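Local coordinates for hypothetical membrane protein (Corynebacterium glutamicum, PDB 6JSB), which binds heme b through an HtaA-family domain, with a tyrosine as axial iron ligand, and probably passes heme along the corynebacterial heme uptake machinery, at residues R17-N22 and T175-G180; P104-D109 and A184-N189; H80-G85 and K128-F133; K2-T7 and S64-V69. All coordinates share one frame; numbering follows the deposited sequence.

Contact 1. Residues R17-N22 and T175-G180; sequences RESFNN and TFYPEG. With HEM (protoporphyrin IX containing Fe), chain C.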
# COMPACT_ATOMS: atom_id res chain seq x y z
N ARG A 17 -2.15 -6.56 3.35
CA ARG A 17 -2.03 -7.85 4.01
C ARG A 17 -3.38 -8.20 4.67
O ARG A 17 -3.84 -7.43 5.53
CB ARG A 17 -0.91 -7.78 5.05
CG ARG A 17 -0.72 -8.98 5.90
CD ARG A 17 0.07 -10.18 5.28
NE ARG A 17 -0.09 -11.20 6.34
CZ ARG A 17 0.87 -11.74 7.05
NH1 ARG A 17 2.15 -11.50 6.71
NH2 ARG A 17 0.55 -12.58 8.05
N GLU A 18 -4.02 -9.33 4.28
CA GLU A 18 -5.37 -9.59 4.82
C GLU A 18 -5.37 -9.68 6.33
O GLU A 18 -6.30 -9.17 6.99
CB GLU A 18 -5.96 -10.88 4.24
CG GLU A 18 -6.23 -10.76 2.77
CD GLU A 18 -6.59 -12.11 2.17
OE1 GLU A 18 -7.20 -12.09 1.10
OE2 GLU A 18 -6.22 -13.15 2.70
N SER A 19 -4.35 -10.35 6.91
CA SER A 19 -4.40 -10.54 8.36
C SER A 19 -4.16 -9.21 9.07
O SER A 19 -4.59 -9.06 10.21
CB SER A 19 -3.38 -11.63 8.78
OG SER A 19 -2.00 -11.25 8.49
N PHE A 20 -3.55 -8.23 8.38
CA PHE A 20 -3.35 -6.92 9.01
C PHE A 20 -4.69 -6.18 9.04
O PHE A 20 -5.08 -5.61 10.07
CB PHE A 20 -2.31 -6.09 8.22
CG PHE A 20 -2.13 -4.73 8.85
CD1 PHE A 20 -1.53 -4.62 10.11
CD2 PHE A 20 -2.57 -3.61 8.18
CE1 PHE A 20 -1.39 -3.35 10.72
CE2 PHE A 20 -2.42 -2.33 8.75
CZ PHE A 20 -1.84 -2.22 10.03
N ASN A 21 -5.43 -6.22 7.92
CA ASN A 21 -6.75 -5.59 7.93
C ASN A 21 -7.69 -6.26 8.92
O ASN A 21 -8.47 -5.59 9.61
CB ASN A 21 -7.40 -5.64 6.53
CG ASN A 21 -6.56 -4.86 5.48
OD1 ASN A 21 -6.03 -3.79 5.77
ND2 ASN A 21 -6.51 -5.39 4.26
N ASN A 22 -7.63 -7.58 8.99
CA ASN A 22 -8.43 -8.32 9.99
C ASN A 22 -8.10 -7.87 11.42
O ASN A 22 -8.99 -7.67 12.26
CB ASN A 22 -8.13 -9.81 9.85
CG ASN A 22 -9.02 -10.63 10.75
OD1 ASN A 22 -10.23 -10.61 10.57
ND2 ASN A 22 -8.45 -11.35 11.71
N THR A 175 7.57 -3.21 13.67
CA THR A 175 8.43 -4.38 13.93
C THR A 175 7.64 -5.67 14.22
O THR A 175 8.22 -6.66 14.67
CB THR A 175 9.50 -4.11 15.03
OG1 THR A 175 8.93 -4.14 16.35
CG2 THR A 175 10.16 -2.74 14.75
N PHE A 176 6.32 -5.69 13.98
CA PHE A 176 5.59 -6.92 14.20
C PHE A 176 5.85 -7.98 13.14
O PHE A 176 5.61 -9.16 13.43
CB PHE A 176 4.09 -6.61 14.24
CG PHE A 176 3.67 -5.98 15.55
CD1 PHE A 176 3.13 -6.76 16.56
CD2 PHE A 176 3.82 -4.62 15.76
CE1 PHE A 176 2.74 -6.17 17.77
CE2 PHE A 176 3.43 -4.02 16.98
CZ PHE A 176 2.93 -4.81 17.98
N TYR A 177 6.28 -7.60 11.92
CA TYR A 177 6.65 -8.60 10.91
C TYR A 177 8.18 -8.66 10.80
O TYR A 177 8.82 -7.62 10.82
CB TYR A 177 6.12 -8.21 9.54
CG TYR A 177 4.61 -8.17 9.41
CD1 TYR A 177 3.82 -9.20 9.94
CD2 TYR A 177 4.04 -7.16 8.74
CE1 TYR A 177 2.41 -9.15 9.79
CE2 TYR A 177 2.65 -7.08 8.58
CZ TYR A 177 1.86 -8.07 9.10
OH TYR A 177 0.48 -7.98 8.95
N PRO A 178 8.77 -9.82 10.57
CA PRO A 178 10.20 -9.89 10.25
C PRO A 178 10.49 -9.46 8.83
O PRO A 178 9.64 -9.54 7.95
CB PRO A 178 10.53 -11.35 10.43
CG PRO A 178 9.24 -12.03 9.98
CD PRO A 178 8.16 -11.16 10.54
N GLU A 179 11.78 -9.07 8.60
CA GLU A 179 12.19 -8.88 7.22
C GLU A 179 11.93 -10.16 6.41
O GLU A 179 12.16 -11.28 6.90
CB GLU A 179 13.69 -8.51 7.22
CG GLU A 179 14.23 -8.19 5.90
CD GLU A 179 15.72 -7.83 6.06
OE1 GLU A 179 16.12 -7.41 7.18
OE2 GLU A 179 16.44 -7.98 5.08
N GLY A 180 11.47 -9.99 5.19
CA GLY A 180 11.12 -11.12 4.33
C GLY A 180 9.68 -11.62 4.51
O GLY A 180 9.27 -12.51 3.77
CHA HEM C . -0.39 -7.46 15.81
CHB HEM C . -1.37 -5.22 19.99
CHC HEM C . 0.66 -1.15 18.18
CHD HEM C . 1.34 -3.35 13.85
C1A HEM C . -0.75 -7.20 17.12
C2A HEM C . -1.19 -8.23 18.04
C3A HEM C . -1.48 -7.64 19.22
C4A HEM C . -1.21 -6.21 19.05
CMA HEM C . -2.01 -8.31 20.53
CAA HEM C . -1.27 -9.73 17.68
CBA HEM C . -2.69 -10.07 17.23
CGA HEM C . -2.68 -11.42 16.56
O1A HEM C . -3.79 -11.92 16.23
O2A HEM C . -1.56 -11.98 16.35
C1B HEM C . -0.91 -3.93 19.86
C2B HEM C . -1.00 -2.90 20.89
C3B HEM C . -0.43 -1.78 20.40
C4B HEM C . 0.01 -2.04 19.03
CMB HEM C . -1.61 -3.18 22.29
CAB HEM C . -0.26 -0.38 21.07
CBB HEM C . -1.01 0.00 22.10
C1C HEM C . 1.02 -1.38 16.85
C2C HEM C . 1.61 -0.40 15.96
C3C HEM C . 1.76 -0.98 14.74
C4C HEM C . 1.32 -2.37 14.85
CMC HEM C . 1.89 1.08 16.31
CAC HEM C . 2.30 -0.22 13.54
CBC HEM C . 1.87 -0.56 12.34
C1D HEM C . 0.93 -4.65 14.04
C2D HEM C . 1.01 -5.68 13.02
C3D HEM C . 0.54 -6.84 13.54
C4D HEM C . 0.12 -6.57 14.90
CMD HEM C . 1.62 -5.44 11.62
CAD HEM C . 0.44 -8.20 12.79
CBD HEM C . -1.01 -8.30 12.25
CGD HEM C . -1.12 -9.61 11.47
O1D HEM C . -1.15 -10.69 12.16
O2D HEM C . -1.14 -9.53 10.20
NA HEM C . -0.74 -5.95 17.76
NB HEM C . -0.34 -3.36 18.75
NC HEM C . 0.88 -2.57 16.14
ND HEM C . 0.37 -5.23 15.14
FE HEM C . -0.14 -4.13 16.83

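Contact 2. Residues P104-D109 and A184-N189; sequences PTVKFD and APITLN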
# COMPACT_ATOMS: atom_id res chain seq x y z
N PRO A 104 1.65 4.31 -4.50
CA PRO A 104 2.59 3.20 -4.72
C PRO A 104 3.13 3.20 -6.14
O PRO A 104 2.45 3.61 -7.10
CB PRO A 104 1.80 1.94 -4.45
CG PRO A 104 0.31 2.36 -4.24
CD PRO A 104 0.24 3.86 -4.29
N THR A 105 4.37 2.78 -6.26
CA THR A 105 5.00 2.63 -7.58
C THR A 105 5.50 1.20 -7.66
O THR A 105 6.18 0.73 -6.75
CB THR A 105 6.16 3.63 -7.76
OG1 THR A 105 5.63 4.98 -7.80
CG2 THR A 105 6.91 3.37 -9.07
N VAL A 106 5.25 0.52 -8.79
CA VAL A 106 5.81 -0.81 -9.02
C VAL A 106 6.99 -0.67 -9.97
O VAL A 106 6.81 -0.40 -11.16
CB VAL A 106 4.74 -1.74 -9.59
CG1 VAL A 106 5.38 -3.06 -9.90
CG2 VAL A 106 3.57 -1.89 -8.59
N LYS A 107 8.21 -0.78 -9.44
CA LYS A 107 9.40 -0.80 -10.29
C LYS A 107 9.58 -2.24 -10.73
O LYS A 107 9.19 -3.17 -10.00
CB LYS A 107 10.63 -0.34 -9.50
CG LYS A 107 10.52 1.11 -9.09
CD LYS A 107 11.77 1.84 -9.54
CE LYS A 107 13.00 1.12 -9.02
NZ LYS A 107 14.27 1.68 -9.57
N PHE A 108 10.02 -2.44 -11.98
CA PHE A 108 10.18 -3.82 -12.42
C PHE A 108 11.35 -3.93 -13.39
O PHE A 108 11.77 -2.97 -14.05
CB PHE A 108 8.87 -4.35 -13.10
CG PHE A 108 8.50 -3.61 -14.32
CD1 PHE A 108 9.09 -3.94 -15.55
CD2 PHE A 108 7.64 -2.51 -14.26
CE1 PHE A 108 8.78 -3.21 -16.68
CE2 PHE A 108 7.31 -1.78 -15.40
CZ PHE A 108 7.89 -2.16 -16.62
N ASP A 109 11.86 -5.14 -13.45
CA ASP A 109 12.91 -5.53 -14.42
C ASP A 109 12.65 -7.01 -14.68
O ASP A 109 12.95 -7.86 -13.82
CB ASP A 109 14.26 -5.28 -13.80
CG ASP A 109 15.39 -5.75 -14.65
OD1 ASP A 109 15.17 -6.06 -15.84
OD2 ASP A 109 16.50 -5.76 -14.11
N ALA A 184 0.49 -9.12 1.06
CA ALA A 184 -0.52 -9.53 0.08
C ALA A 184 0.07 -9.50 -1.33
O ALA A 184 0.88 -8.66 -1.66
CB ALA A 184 -1.72 -8.55 0.10
N PRO A 185 -0.36 -10.39 -2.20
CA PRO A 185 0.13 -10.35 -3.59
C PRO A 185 -0.45 -9.14 -4.32
O PRO A 185 -1.51 -8.62 -3.94
CB PRO A 185 -0.42 -11.65 -4.19
CG PRO A 185 -1.68 -11.85 -3.42
CD PRO A 185 -1.33 -11.45 -2.01
N ILE A 186 0.26 -8.67 -5.36
CA ILE A 186 -0.20 -7.50 -6.13
C ILE A 186 -0.52 -7.96 -7.55
O ILE A 186 0.26 -8.69 -8.16
CB ILE A 186 0.83 -6.34 -6.10
CG1 ILE A 186 0.37 -5.15 -6.96
CG2 ILE A 186 2.28 -6.79 -6.60
CD1 ILE A 186 0.99 -3.79 -6.43
N THR A 187 -1.70 -7.61 -8.06
CA THR A 187 -2.06 -7.96 -9.44
C THR A 187 -2.10 -6.67 -10.25
O THR A 187 -2.74 -5.70 -9.84
CB THR A 187 -3.43 -8.66 -9.52
OG1 THR A 187 -3.38 -9.90 -8.81
CG2 THR A 187 -3.73 -8.98 -10.96
N LEU A 188 -1.43 -6.65 -11.37
CA LEU A 188 -1.47 -5.48 -12.26
C LEU A 188 -2.44 -5.80 -13.37
O LEU A 188 -2.26 -6.83 -14.04
CB LEU A 188 -0.10 -5.19 -12.86
CG LEU A 188 0.98 -4.93 -11.82
CD1 LEU A 188 2.38 -4.75 -12.56
CD2 LEU A 188 0.54 -3.68 -11.04
N ASN A 189 -3.46 -4.95 -13.56
CA ASN A 189 -4.46 -5.12 -14.62
C ASN A 189 -4.24 -3.92 -15.56
O ASN A 189 -4.76 -2.84 -15.31
CB ASN A 189 -5.88 -5.09 -14.06
CG ASN A 189 -6.08 -6.06 -12.87
OD1 ASN A 189 -6.16 -7.27 -13.09
ND2 ASN A 189 -6.18 -5.52 -11.64

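Contact 3. Residues H80-G85 and K128-F133; sequences HNHYSG and KTVADF. With HEM (protoporphyrin IX containing Fe), chain C.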
# COMPACT_ATOMS: atom_id res chain seq x y z
N HIS A 80 -5.83 1.50 18.26
CA HIS A 80 -5.18 1.65 19.57
C HIS A 80 -5.19 3.11 20.03
O HIS A 80 -4.18 3.66 20.42
CB HIS A 80 -3.72 1.09 19.57
CG HIS A 80 -3.65 -0.37 19.25
ND1 HIS A 80 -3.93 -1.35 20.19
CD2 HIS A 80 -3.30 -1.02 18.10
CE1 HIS A 80 -3.80 -2.54 19.60
NE2 HIS A 80 -3.41 -2.36 18.35
N ASN A 81 -6.38 3.69 20.10
CA ASN A 81 -6.48 5.08 20.51
C ASN A 81 -6.23 5.26 22.00
O ASN A 81 -6.97 4.76 22.84
CB ASN A 81 -7.84 5.67 20.16
CG ASN A 81 -7.77 7.19 20.16
OD1 ASN A 81 -7.55 7.79 21.22
ND2 ASN A 81 -7.86 7.80 19.00
N HIS A 82 -5.23 6.08 22.32
CA HIS A 82 -4.74 6.25 23.69
C HIS A 82 -5.55 7.26 24.49
O HIS A 82 -5.28 7.46 25.70
CB HIS A 82 -3.29 6.70 23.57
CG HIS A 82 -2.56 6.77 24.87
ND1 HIS A 82 -2.40 5.67 25.69
CD2 HIS A 82 -1.91 7.80 25.46
CE1 HIS A 82 -1.69 6.03 26.75
NE2 HIS A 82 -1.39 7.31 26.64
N TYR A 83 -6.49 7.95 23.85
CA TYR A 83 -7.20 9.06 24.51
C TYR A 83 -8.55 8.59 25.05
O TYR A 83 -9.31 7.95 24.31
CB TYR A 83 -7.41 10.19 23.49
CG TYR A 83 -8.22 11.32 24.03
CD1 TYR A 83 -7.70 12.21 24.96
CD2 TYR A 83 -9.52 11.49 23.61
CE1 TYR A 83 -8.48 13.29 25.47
CE2 TYR A 83 -10.30 12.53 24.09
CZ TYR A 83 -9.80 13.43 25.02
OH TYR A 83 -10.61 14.44 25.50
N SER A 84 -8.85 8.94 26.31
CA SER A 84 -10.12 8.47 26.89
C SER A 84 -10.90 9.61 27.52
O SER A 84 -11.82 9.36 28.33
CB SER A 84 -9.88 7.36 27.91
OG SER A 84 -8.96 7.77 28.89
N GLY A 85 -10.57 10.85 27.18
CA GLY A 85 -11.35 12.01 27.60
C GLY A 85 -12.64 12.13 26.80
O GLY A 85 -13.02 11.24 26.04
N LYS A 128 1.81 2.28 25.51
CA LYS A 128 1.30 3.44 26.23
C LYS A 128 1.86 4.75 25.67
O LYS A 128 1.82 5.79 26.35
CB LYS A 128 1.62 3.34 27.73
CG LYS A 128 1.00 2.09 28.39
CD LYS A 128 -0.53 2.17 28.34
CE LYS A 128 -1.23 0.89 28.80
NZ LYS A 128 -2.73 1.02 28.69
N THR A 129 2.38 4.72 24.45
CA THR A 129 3.04 5.88 23.84
C THR A 129 2.42 6.14 22.47
O THR A 129 2.38 5.23 21.64
CB THR A 129 4.54 5.61 23.65
OG1 THR A 129 5.13 5.39 24.94
CG2 THR A 129 5.22 6.80 22.97
N VAL A 130 2.05 7.40 22.22
CA VAL A 130 1.63 7.86 20.87
C VAL A 130 2.89 8.42 20.21
O VAL A 130 3.23 9.60 20.36
CB VAL A 130 0.54 8.93 20.96
CG1 VAL A 130 0.08 9.34 19.55
CG2 VAL A 130 -0.69 8.37 21.73
N ALA A 131 3.61 7.56 19.50
CA ALA A 131 4.95 8.01 19.10
C ALA A 131 4.95 8.85 17.79
O ALA A 131 4.00 8.89 17.02
CB ALA A 131 5.85 6.78 18.92
N ASP A 132 6.06 9.53 17.54
CA ASP A 132 6.16 10.40 16.38
C ASP A 132 6.09 9.58 15.09
O ASP A 132 6.52 8.41 15.03
CB ASP A 132 7.48 11.17 16.40
CG ASP A 132 7.51 12.29 17.46
OD1 ASP A 132 8.56 12.55 18.07
OD2 ASP A 132 6.46 12.85 17.67
N PHE A 133 5.58 10.20 14.04
CA PHE A 133 5.54 9.54 12.73
C PHE A 133 6.94 9.32 12.11
O PHE A 133 7.78 10.24 12.09
CB PHE A 133 4.72 10.36 11.77
CG PHE A 133 3.26 10.36 12.10
CD1 PHE A 133 2.49 9.29 11.75
CD2 PHE A 133 2.69 11.44 12.75
CE1 PHE A 133 1.14 9.28 12.03
CE2 PHE A 133 1.30 11.46 13.05
CZ PHE A 133 0.53 10.36 12.69
CHA HEM C . -0.39 -7.46 15.81
CHB HEM C . -1.37 -5.22 19.99
CHC HEM C . 0.66 -1.15 18.18
CHD HEM C . 1.34 -3.35 13.85
C1A HEM C . -0.75 -7.20 17.12
C2A HEM C . -1.19 -8.23 18.04
C3A HEM C . -1.48 -7.64 19.22
C4A HEM C . -1.21 -6.21 19.05
CMA HEM C . -2.01 -8.31 20.53
CAA HEM C . -1.27 -9.73 17.68
CBA HEM C . -2.69 -10.07 17.23
CGA HEM C . -2.68 -11.42 16.56
O1A HEM C . -3.79 -11.92 16.23
O2A HEM C . -1.56 -11.98 16.35
C1B HEM C . -0.91 -3.93 19.86
C2B HEM C . -1.00 -2.90 20.89
C3B HEM C . -0.43 -1.78 20.40
C4B HEM C . 0.01 -2.04 19.03
CMB HEM C . -1.61 -3.18 22.29
CAB HEM C . -0.26 -0.38 21.07
CBB HEM C . -1.01 0.00 22.10
C1C HEM C . 1.02 -1.38 16.85
C2C HEM C . 1.61 -0.40 15.96
C3C HEM C . 1.76 -0.98 14.74
C4C HEM C . 1.32 -2.37 14.85
CMC HEM C . 1.89 1.08 16.31
CAC HEM C . 2.30 -0.22 13.54
CBC HEM C . 1.87 -0.56 12.34
C1D HEM C . 0.93 -4.65 14.04
C2D HEM C . 1.01 -5.68 13.02
C3D HEM C . 0.54 -6.84 13.54
C4D HEM C . 0.12 -6.57 14.90
CMD HEM C . 1.62 -5.44 11.62
CAD HEM C . 0.44 -8.20 12.79
CBD HEM C . -1.01 -8.30 12.25
CGD HEM C . -1.12 -9.61 11.47
O1D HEM C . -1.15 -10.69 12.16
O2D HEM C . -1.14 -9.53 10.20
NA HEM C . -0.74 -5.95 17.76
NB HEM C . -0.34 -3.36 18.75
NC HEM C . 0.88 -2.57 16.14
ND HEM C . 0.37 -5.23 15.14
FE HEM C . -0.14 -4.13 16.83

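Contact 4. Residues K2-T7 and S64-V69; sequences KCRVVT and SEEGAV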
# COMPACT_ATOMS: atom_id res chain seq x y z
N LYS A 2 12.49 6.80 -35.29
CA LYS A 2 11.29 6.05 -34.95
C LYS A 2 11.13 6.07 -33.43
O LYS A 2 12.04 5.67 -32.70
CB LYS A 2 11.38 4.62 -35.47
CG LYS A 2 10.06 4.02 -35.88
CD LYS A 2 10.22 2.61 -36.43
CE LYS A 2 10.07 1.55 -35.34
NZ LYS A 2 9.24 0.39 -35.80
N CYS A 3 9.98 6.55 -32.96
CA CYS A 3 9.76 6.71 -31.53
C CYS A 3 8.56 5.88 -31.10
O CYS A 3 7.62 5.67 -31.87
CB CYS A 3 9.54 8.16 -31.16
SG CYS A 3 10.99 9.20 -31.57
N ARG A 4 8.60 5.40 -29.86
CA ARG A 4 7.52 4.60 -29.29
C ARG A 4 6.98 5.33 -28.07
O ARG A 4 7.75 5.68 -27.17
CB ARG A 4 8.03 3.21 -28.90
CG ARG A 4 7.00 2.29 -28.28
CD ARG A 4 7.68 1.05 -27.71
NE ARG A 4 8.53 1.39 -26.57
CZ ARG A 4 9.57 0.66 -26.19
NH1 ARG A 4 9.89 -0.44 -26.85
NH2 ARG A 4 10.30 1.03 -25.14
N VAL A 5 5.66 5.57 -28.05
CA VAL A 5 5.00 6.19 -26.91
C VAL A 5 4.09 5.12 -26.31
O VAL A 5 3.39 4.43 -27.06
CB VAL A 5 4.20 7.44 -27.31
CG1 VAL A 5 3.37 7.91 -26.13
CG2 VAL A 5 5.13 8.55 -27.76
N VAL A 6 4.17 4.90 -25.00
CA VAL A 6 3.32 3.90 -24.33
C VAL A 6 2.50 4.63 -23.29
O VAL A 6 3.06 5.29 -22.40
CB VAL A 6 4.16 2.76 -23.71
CG1 VAL A 6 3.27 1.69 -22.99
CG2 VAL A 6 5.00 2.08 -24.82
N THR A 7 1.18 4.57 -23.42
CA THR A 7 0.24 5.14 -22.45
C THR A 7 -0.37 3.97 -21.71
O THR A 7 -1.00 3.11 -22.33
CB THR A 7 -0.86 5.94 -23.14
OG1 THR A 7 -0.26 6.98 -23.91
CG2 THR A 7 -1.82 6.55 -22.09
N SER A 64 2.83 4.90 -16.90
CA SER A 64 4.06 4.12 -16.80
C SER A 64 5.23 4.94 -17.31
O SER A 64 5.07 5.96 -18.00
CB SER A 64 3.96 2.82 -17.60
OG SER A 64 3.84 3.15 -19.00
N GLU A 65 6.43 4.49 -16.95
CA GLU A 65 7.68 4.95 -17.55
C GLU A 65 8.54 3.72 -17.74
O GLU A 65 8.17 2.63 -17.31
CB GLU A 65 8.38 5.98 -16.67
CG GLU A 65 8.70 5.44 -15.29
CD GLU A 65 8.97 6.55 -14.28
OE1 GLU A 65 8.54 7.70 -14.55
OE2 GLU A 65 9.62 6.28 -13.23
N GLU A 66 9.69 3.87 -18.38
CA GLU A 66 10.54 2.69 -18.55
C GLU A 66 10.82 2.08 -17.17
O GLU A 66 11.29 2.77 -16.26
CB GLU A 66 11.87 3.03 -19.25
CG GLU A 66 12.67 1.76 -19.56
CD GLU A 66 13.19 1.67 -21.02
OE1 GLU A 66 13.89 2.60 -21.46
OE2 GLU A 66 12.92 0.68 -21.72
N GLY A 67 10.43 0.83 -16.98
CA GLY A 67 10.69 0.14 -15.73
C GLY A 67 9.82 0.52 -14.55
O GLY A 67 10.16 0.12 -13.42
N ALA A 68 8.68 1.20 -14.76
CA ALA A 68 7.84 1.46 -13.58
C ALA A 68 6.39 1.69 -13.97
O ALA A 68 6.11 2.32 -14.99
CB ALA A 68 8.32 2.72 -12.81
N VAL A 69 5.46 1.21 -13.11
CA VAL A 69 4.04 1.56 -13.23
C VAL A 69 3.75 2.43 -12.01
O VAL A 69 3.97 1.98 -10.88
CB VAL A 69 3.15 0.31 -13.23
CG1 VAL A 69 1.62 0.68 -13.32
CG2 VAL A 69 3.59 -0.63 -14.41

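Contact 1. Residues R17-N22 and T175-G180
The first turn of helix 18-24 faces the irregular loop 175-180, with the CA atoms of F20 and Y177 10.3 Å apart, and the ring-D propionate lies between them in this HtaA-family heme pocket. Two hydroxyls hold one propionate oxygen: S19 OG and Y177 OH each donate to heme O2D, both at 2.6 Å. That oxygen lies at the edge of the tyrosine ring and in its plane. S19 OG is itself approached by R17 NE and NH2 in weak, bent hydrogen bonds, so the arginine stands in the second shell of the carboxylate and probably helps offset its charge. With CG opposite the backbone N (chi1 175°) and a bend at chi2, the R17 chain passes Y177 OH, CG lying 3.4 Å from it. Its guanidinium then spreads over CE1 of the ring, the two planes 21° apart; NH1 goes on to E181 and A182 O. F20 CB also meets Y177 OH at 3.4 Å, while its ring borders the heme methyl CMD. The heme iron takes Y23 as axial ligand, and on the other porphyrin side F176 lies with one face over ND, its CZ 3.3 Å from the iron.

Contact 2. Residues P104-D109 and A184-N189
V106 N donates to V69 O, a backbone bond within the sheet; the V106 side chain points to strand 186-198. Nothing polar passes between 104-109 and 184-189. V106 instead meets I186 tip to tip, CG2 against CD1 at 3.9 Å, and the same CG2 comes to 4.3 Å from L188 CD2. One methyl branch thus serves both neighbours, because CG2 stands opposite the carbonyl carbon while CG1 takes the place opposite the backbone N. I186 is stretched out, chi1 178° and chi2 153°, which carries CD1 far enough from its own strand to make the touch. The CA atoms of V106 and L188 remain 9.2 Å apart, a spacing bridged by side chains alone. F146 and I144 of strand 139-146 pack against V106, and F146 also touches L188; W14 lies beside I186 and A12 beside L188. All three touching residues are buried. Eight antiparallel strands of the domain pair in a closed ring, in which 95-109 and 186-198 are four places apart, and this meeting of short aliphatic ends across the interior is consistent with the hydrophobic core of a barrel-like closed sheet.

Contact 3. Residues H80-G85 and K128-F133
The H82 imidazole meets V130 CG2 and K128 O, both obliquely to its plane, where the end of strand 68-81 runs out beside the loop leading to strand 133-136. This is surface packing at the heme-bearing end of the HtaA-family β fold. H82 CB and V130 CG2 are 3.6 Å apart, the two side chains crossing at a slant. Because CG of H82 is turned opposite its backbone N (chi1 -173°), the ring swings toward the K128 carbonyl, bringing CE1 to 3.5 Å from K128 O without a hydrogen bond. The K128 side chain leaves its backbone away from H82, and CD passes CE1 only loosely, at 4.3 Å.

The same strand end sets the pocket wall. H80 lies with one face over heme pyrrole B, heme C3B 3.4 Å above the imidazole plane and over its centre. Its nitrogens are fixed from both sides: NE2 bonds the hydroxyl of Y23, the axial ligand, and ND1 that of Y34, so the imidazole is a second-shell residue to the iron. Beyond H82 the chain folds back, and the Y83 ring carries G85 N over the centre of one face. N81 shapes this bend as an Asx turn, its OD1 taking Y83 N in the carbonyl plane at 2.8 Å, with an N-H···O angle of 159°.

Contact 4. Residues K2-T7 and S64-V69
A β-hairpin with a two-residue loop (E66, G67) joins strands 56-65 and 68-81, and its type II turn, E65 to A68, sits beside the outer part of strand 2-14. Two backbone bonds close the hairpin, E65 N to A68 O at 2.9 Å and A68 N to E65 O at 3.0 Å, with G67 supplying the positive phi of 76° at the third turn position. Strand 2-14 pairs with 56-65 elsewhere along its length, but between 2-7 and 64-69 there is no hydrogen bond, and the contact is thin and largely at the surface. At its outer end R4 extends toward the turn residue E66, where R4 NH2 and E66 OE2 are 4.3 Å apart: opposite charges beyond a salt bridge, and a doubtful approach because R4 has a second conformer. Next to R4 in sequence, C3 belongs to an interchain disulfide seen for this protein. S64 and V6 form the centre of the contact. The S64 hydroxyl bonds that of T8, just beyond the segment; set between the backbone N and carbonyl carbon at chi1 65°, S64 OG lies 4.1 Å from V6 O and 4.3 Å from V6 CG1.

Contacts 1 and 3 both reach the heme. They stand about 21 Å apart between centres, and F176 and H80 lie against opposite faces of the porphyrin. Contact 2 lies in the interior of the closed sheet about 18 Å from contact 1 between centres, and the two meet where A184 CB packs on R17 N at 3.8 Å. Contact 4 is joined to contact 2 through paired strands: besides the V106–V69 bond, F108 N probably donates to G67 O at 2.9 Å. Strand 68-81 carries both V69 and H80, running from the hairpin of contact 4 to the heme wall; the centres of contacts 3 and 4 are about 45 Å apart.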